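Local coordinates for histidine-rich glycoprotein (Oryctolagus cuniculus, PDB 4CCV) that binds heparin, heparan sulfate, heme, plasminogen, thrombospondin and divalent metal ions in plasma, acting as an adapter in coagulation, fibrinolysis and angiogenesis, at residues S1-R15 and V37-G49. Sequence-based numbering, arbitrary orientation.
Sequences SPVLFDFIEDTEPFR and VDRVERVTRVKGG
V43 sets CG1 over the centre of one face of the F14 ring, 3.9 Å from its centroid, a CH-pi contact, while T11 O lies in plane at the ring edge. Over one face of the R45 guanidinium lies I8 CD1 and over the opposite one K47 CD, both offset toward the rim. D6 meets this group side-on: NE reaches OD1 at 3.1 Å and NH2 reaches OD2 at 2.8 Å, each on a syn lone pair, slightly tilted from the guanidinium plane. The bend at chi3 of R45 (66°) turns the group back to this carboxylate. R15 instead runs extended from CG to NE and presents NH1 and NH2 end-on to D38 O, with V37 CG1 over one guanidinium face. The D6-R45 ion pair sits on the antiparallel ladder of strands 4-7 and 37-47; I8 N adds a bond to V43 O (2.9 Å), and a water links I8 O to V43 N. Thus an edge strand of the cystatin 2 domain sheet is tied on by backbone bonds and a partly exposed ion pair, whereas at the start of helix 15-27 two bent bonds reach one face of a carbonyl, so the hold probably rests partly on charge and on V37 CG1 and V40 CG2, the latter against R15 CA.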
loop_
_atom_site.group_PDB
_atom_site.type_symbol
_atom_site.label_atom_id
_atom_site.label_comp_id
_atom_site.label_asym_id
_atom_site.label_seq_id
_atom_site.Cartn_x
_atom_site.Cartn_y
_atom_site.Cartn_z
ATOM N N SER A 1 25.097 11.055 13.117
ATOM C CA SER A 1 24.468 10.757 11.779
ATOM C C SER A 1 23.013 11.345 11.606
ATOM O O SER A 1 22.099 10.995 12.369
ATOM C CB SER A 1 24.466 9.251 11.551
ATOM O OG SER A 1 24.077 8.941 10.209
ATOM N N PRO A 2 22.822 12.276 10.656
ATOM C CA PRO A 2 21.478 12.922 10.548
ATOM C C PRO A 2 20.505 12.035 9.833
ATOM O O PRO A 2 20.879 11.346 8.909
ATOM C CB PRO A 2 21.718 14.172 9.688
ATOM C CG PRO A 2 23.156 14.103 9.231
ATOM C CD PRO A 2 23.873 12.986 9.906
ATOM N N VAL A 3 19.232 12.148 10.149
ATOM C CA VAL A 3 18.214 11.391 9.481
ATOM C C VAL A 3 17.520 12.344 8.480
ATOM O O VAL A 3 17.210 13.475 8.836
ATOM C CB VAL A 3 17.234 10.780 10.527
ATOM C CG1 VAL A 3 16.009 10.178 9.868
ATOM C CG2 VAL A 3 17.947 9.738 11.368
ATOM N N LEU A 4 17.356 11.905 7.229
ATOM C CA LEU A 4 16.806 12.724 6.167
ATOM C C LEU A 4 15.456 12.148 5.729
ATOM O O LEU A 4 15.356 10.951 5.418
ATOM C CB LEU A 4 17.784 12.839 4.979
ATOM C CG LEU A 4 19.172 13.547 5.119
ATOM C CD1 LEU A 4 20.044 13.208 6.325
ATOM C CD2 LEU A 4 20.070 13.285 3.893
ATOM N N PHE A 5 14.441 13.014 5.665
ATOM C CA PHE A 5 13.065 12.679 5.339
ATOM C C PHE A 5 12.736 13.477 4.066
ATOM O O PHE A 5 12.942 14.698 3.993
ATOM C CB PHE A 5 12.172 13.050 6.518
ATOM C CG PHE A 5 10.710 13.010 6.255
ATOM C CD1 PHE A 5 10.069 14.074 5.602
ATOM C CD2 PHE A 5 9.949 11.959 6.668
ATOM C CE1 PHE A 5 8.700 14.078 5.388
ATOM C CE2 PHE A 5 8.563 11.962 6.477
ATOM C CZ PHE A 5 7.939 13.013 5.826
ATOM N N ASP A 6 12.320 12.781 3.024
ATOM C CA ASP A 6 11.866 13.482 1.791
ATOM C C ASP A 6 10.969 12.622 0.958
ATOM O O ASP A 6 10.592 11.542 1.401
ATOM C CB ASP A 6 13.039 14.019 1.013
ATOM C CG ASP A 6 13.893 12.919 0.326
ATOM O OD1 ASP A 6 13.784 11.705 0.580
ATOM O OD2 ASP A 6 14.726 13.321 -0.495
ATOM N N PHE A 7 10.545 13.124 -0.203
ATOM C CA PHE A 7 9.525 12.437 -1.032
ATOM C C PHE A 7 10.074 12.133 -2.396
ATOM O O PHE A 7 10.872 12.902 -2.929
ATOM C CB PHE A 7 8.293 13.321 -1.178
ATOM C CG PHE A 7 7.627 13.585 0.140
ATOM C CD1 PHE A 7 6.850 12.604 0.758
ATOM C CD2 PHE A 7 7.835 14.774 0.809
ATOM C CE1 PHE A 7 6.251 12.849 2.009
ATOM C CE2 PHE A 7 7.243 15.033 2.027
ATOM C CZ PHE A 7 6.466 14.046 2.649
ATOM N N ILE A 8 9.648 11.019 -2.965
ATOM C CA ILE A 8 10.037 10.672 -4.321
ATOM C C ILE A 8 8.876 11.094 -5.249
ATOM O O ILE A 8 7.783 10.605 -5.088
ATOM C CB ILE A 8 10.273 9.158 -4.421
ATOM C CG1 ILE A 8 11.169 8.688 -3.291
ATOM C CG2 ILE A 8 10.845 8.777 -5.807
ATOM C CD1 ILE A 8 12.529 9.337 -3.290
ATOM N N GLU A 9 9.125 11.994 -6.178
ATOM C CA GLU A 9 8.108 12.520 -7.095
ATOM C C GLU A 9 7.650 11.466 -8.113
ATOM O O GLU A 9 6.481 11.353 -8.344
ATOM C CB GLU A 9 8.615 13.768 -7.862
ATOM C CG GLU A 9 9.093 14.948 -7.011
ATOM C CD GLU A 9 8.140 15.330 -5.884
ATOM O OE1 GLU A 9 6.929 15.533 -6.152
ATOM O OE2 GLU A 9 8.614 15.427 -4.728
ATOM N N ASP A 10 8.572 10.699 -8.690
ATOM C CA ASP A 10 8.201 9.638 -9.631
ATOM C C ASP A 10 7.922 8.309 -8.935
ATOM O O ASP A 10 8.823 7.554 -8.652
ATOM C CB ASP A 10 9.292 9.461 -10.683
ATOM C CG ASP A 10 8.927 8.423 -11.734
ATOM O OD1 ASP A 10 7.710 8.095 -11.905
ATOM O OD2 ASP A 10 9.888 7.955 -12.390
ATOM N N THR A 11 6.650 8.027 -8.705
ATOM C CA THR A 11 6.231 6.879 -7.913
ATOM C C THR A 11 6.063 5.595 -8.728
ATOM O O THR A 11 6.043 4.503 -8.170
ATOM C CB THR A 11 4.915 7.195 -7.160
ATOM O OG1 THR A 11 3.868 7.521 -8.094
ATOM C CG2 THR A 11 5.118 8.357 -6.198
ATOM N N GLU A 12 5.981 5.703 -10.050
ATOM C CA GLU A 12 5.744 4.506 -10.866
ATOM C C GLU A 12 6.729 3.346 -10.663
ATOM O O GLU A 12 6.336 2.194 -10.738
ATOM C CB GLU A 12 5.660 4.852 -12.358
ATOM C CG GLU A 12 5.314 3.648 -13.247
ATOM C CD GLU A 12 6.533 2.974 -13.892
ATOM O OE1 GLU A 12 7.691 3.204 -13.447
ATOM O OE2 GLU A 12 6.340 2.208 -14.875
ATOM N N PRO A 13 8.005 3.627 -10.424
ATOM C CA PRO A 13 8.901 2.516 -10.077
ATOM C C PRO A 13 8.579 1.769 -8.754
ATOM O O PRO A 13 9.188 0.724 -8.482
ATOM C CB PRO A 13 10.274 3.193 -10.009
ATOM C CG PRO A 13 10.134 4.447 -10.812
ATOM C CD PRO A 13 8.736 4.894 -10.465
ATOM N N PHE A 14 7.620 2.287 -7.960
ATOM C CA PHE A 14 7.233 1.658 -6.701
ATOM C C PHE A 14 5.984 0.822 -6.887
ATOM O O PHE A 14 5.535 0.185 -5.951
ATOM C CB PHE A 14 7.092 2.718 -5.621
ATOM C CG PHE A 14 8.418 3.276 -5.214
ATOM C CD1 PHE A 14 9.174 2.646 -4.240
ATOM C CD2 PHE A 14 8.954 4.349 -5.883
ATOM C CE1 PHE A 14 10.423 3.151 -3.882
ATOM C CE2 PHE A 14 10.219 4.829 -5.577
ATOM C CZ PHE A 14 10.959 4.228 -4.575
ATOM N N ARG A 15 5.458 0.774 -8.108
ATOM C CA ARG A 15 4.226 0.049 -8.329
ATOM C C ARG A 15 4.368 -1.432 -8.079
ATOM O O ARG A 15 3.532 -2.039 -7.432
ATOM C CB ARG A 15 3.622 0.270 -9.736
ATOM C CG ARG A 15 2.188 -0.242 -9.702
ATOM C CD ARG A 15 1.391 0.043 -10.977
ATOM N NE ARG A 15 0.048 -0.488 -10.747
ATOM C CZ ARG A 15 -1.010 0.232 -10.391
ATOM N NH1 ARG A 15 -0.939 1.560 -10.281
ATOM N NH2 ARG A 15 -2.160 -0.395 -10.185
ATOM N N VAL A 37 -4.063 -3.376 -6.316
ATOM C CA VAL A 37 -3.581 -2.020 -6.133
ATOM C C VAL A 37 -4.302 -1.154 -7.125
ATOM O O VAL A 37 -4.432 -1.555 -8.320
ATOM C CB VAL A 37 -2.028 -1.957 -6.433
ATOM C CG1 VAL A 37 -1.555 -0.510 -6.488
ATOM C CG2 VAL A 37 -1.352 -2.741 -5.320
ATOM N N ASP A 38 -4.767 0.004 -6.642
ATOM C CA ASP A 38 -5.418 0.992 -7.488
ATOM C C ASP A 38 -4.265 1.924 -7.975
ATOM O O ASP A 38 -3.798 1.748 -9.116
ATOM C CB ASP A 38 -6.541 1.721 -6.741
ATOM C CG ASP A 38 -7.426 2.546 -7.678
ATOM O OD1 ASP A 38 -7.009 2.771 -8.850
ATOM O OD2 ASP A 38 -8.529 2.973 -7.240
ATOM N N ARG A 39 -3.811 2.877 -7.151
ATOM C CA ARG A 39 -2.759 3.848 -7.553
ATOM C C ARG A 39 -1.732 3.900 -6.428
ATOM O O ARG A 39 -2.118 3.809 -5.239
ATOM C CB ARG A 39 -3.276 5.280 -7.673
ATOM C CG ARG A 39 -4.269 5.517 -8.777
ATOM C CD ARG A 39 -4.748 6.953 -8.896
ATOM N NE ARG A 39 -5.879 6.940 -9.855
ATOM C CZ ARG A 39 -7.177 7.166 -9.546
ATOM N NH1 ARG A 39 -7.552 7.534 -8.327
ATOM N NH2 ARG A 39 -8.121 7.098 -10.486
ATOM N N VAL A 40 -0.460 4.082 -6.779
ATOM C CA VAL A 40 0.549 4.494 -5.814
ATOM C C VAL A 40 0.328 5.967 -5.561
ATOM O O VAL A 40 0.326 6.738 -6.520
ATOM C CB VAL A 40 1.982 4.211 -6.342
ATOM C CG1 VAL A 40 3.019 4.657 -5.327
ATOM C CG2 VAL A 40 2.165 2.730 -6.549
ATOM N N GLU A 41 0.080 6.359 -4.308
ATOM C CA GLU A 41 -0.330 7.724 -3.976
ATOM C C GLU A 41 0.802 8.659 -3.541
ATOM O O GLU A 41 0.762 9.851 -3.835
ATOM C CB GLU A 41 -1.385 7.673 -2.841
ATOM C CG GLU A 41 -2.527 6.692 -3.120
ATOM C CD GLU A 41 -3.709 7.310 -3.828
ATOM O OE1 GLU A 41 -3.787 8.540 -3.766
ATOM O OE2 GLU A 41 -4.588 6.587 -4.383
ATOM N N ARG A 42 1.825 8.107 -2.906
ATOM C CA ARG A 42 2.898 8.870 -2.290
ATOM C C ARG A 42 4.029 7.927 -1.895
ATOM O O ARG A 42 3.796 6.792 -1.469
ATOM C CB ARG A 42 2.328 9.614 -1.048
ATOM C CG ARG A 42 3.377 10.453 -0.348
ATOM C CD ARG A 42 2.805 11.315 0.749
ATOM N NE ARG A 42 2.245 10.499 1.812
ATOM C CZ ARG A 42 1.804 10.962 2.963
ATOM N NH1 ARG A 42 1.817 12.259 3.239
ATOM N NH2 ARG A 42 1.337 10.086 3.838
ATOM N N VAL A 43 5.269 8.375 -2.024
ATOM C CA VAL A 43 6.407 7.601 -1.564
ATOM C C VAL A 43 7.326 8.540 -0.795
ATOM O O VAL A 43 7.752 9.605 -1.298
ATOM C CB VAL A 43 7.210 6.996 -2.709
ATOM C CG1 VAL A 43 8.484 6.285 -2.223
ATOM C CG2 VAL A 43 6.343 6.083 -3.594
ATOM N N THR A 44 7.579 8.153 0.439
ATOM C CA THR A 44 8.431 8.899 1.372
ATOM C C THR A 44 9.703 8.102 1.607
ATOM O O THR A 44 9.639 6.881 1.681
ATOM C CB THR A 44 7.731 8.989 2.741
ATOM O OG1 THR A 44 6.489 9.626 2.564
ATOM C CG2 THR A 44 8.546 9.806 3.720
ATOM N N ARG A 45 10.847 8.768 1.579
ATOM C CA ARG A 45 12.152 8.108 1.765
ATOM C C ARG A 45 12.699 8.622 3.091
ATOM O O ARG A 45 12.706 9.819 3.369
ATOM C CB ARG A 45 13.126 8.421 0.656
ATOM C CG ARG A 45 14.547 7.835 0.861
ATOM C CD ARG A 45 15.350 8.024 -0.410
ATOM N NE ARG A 45 15.527 9.451 -0.592
ATOM C CZ ARG A 45 16.198 10.022 -1.574
ATOM N NH1 ARG A 45 16.788 9.283 -2.520
ATOM N NH2 ARG A 45 16.300 11.347 -1.606
ATOM N N VAL A 46 13.152 7.718 3.937
ATOM C CA VAL A 46 13.840 8.115 5.160
ATOM C C VAL A 46 15.182 7.413 5.128
ATOM O O VAL A 46 15.231 6.194 4.983
ATOM C CB VAL A 46 13.064 7.700 6.393
ATOM C CG1 VAL A 46 13.803 8.128 7.648
ATOM C CG2 VAL A 46 11.658 8.312 6.392
ATOM N N LYS A 47 16.250 8.176 5.255
ATOM C CA LYS A 47 17.609 7.675 5.089
ATOM C C LYS A 47 18.216 7.875 6.445
ATOM O O LYS A 47 18.212 9.017 6.972
ATOM C CB LYS A 47 18.421 8.502 4.116
ATOM C CG LYS A 47 18.048 8.237 2.683
ATOM C CD LYS A 47 18.919 9.052 1.752
ATOM C CE LYS A 47 20.341 8.544 1.827
ATOM N NZ LYS A 47 21.074 8.688 0.525
ATOM N N GLY A 48 18.673 6.773 7.018
ATOM C CA GLY A 48 19.328 6.772 8.347
ATOM C C GLY A 48 20.723 6.243 8.216
ATOM O O GLY A 48 21.146 5.818 7.120
ATOM N N GLY A 49 21.446 6.246 9.321
ATOM C CA GLY A 49 22.730 5.543 9.419
ATOM C C GLY A 49 22.749 4.070 8.997
ATOM O O GLY A 49 23.809 3.596 8.586
HETATM O O HOH W 1 5.542 10.833 -3.581
#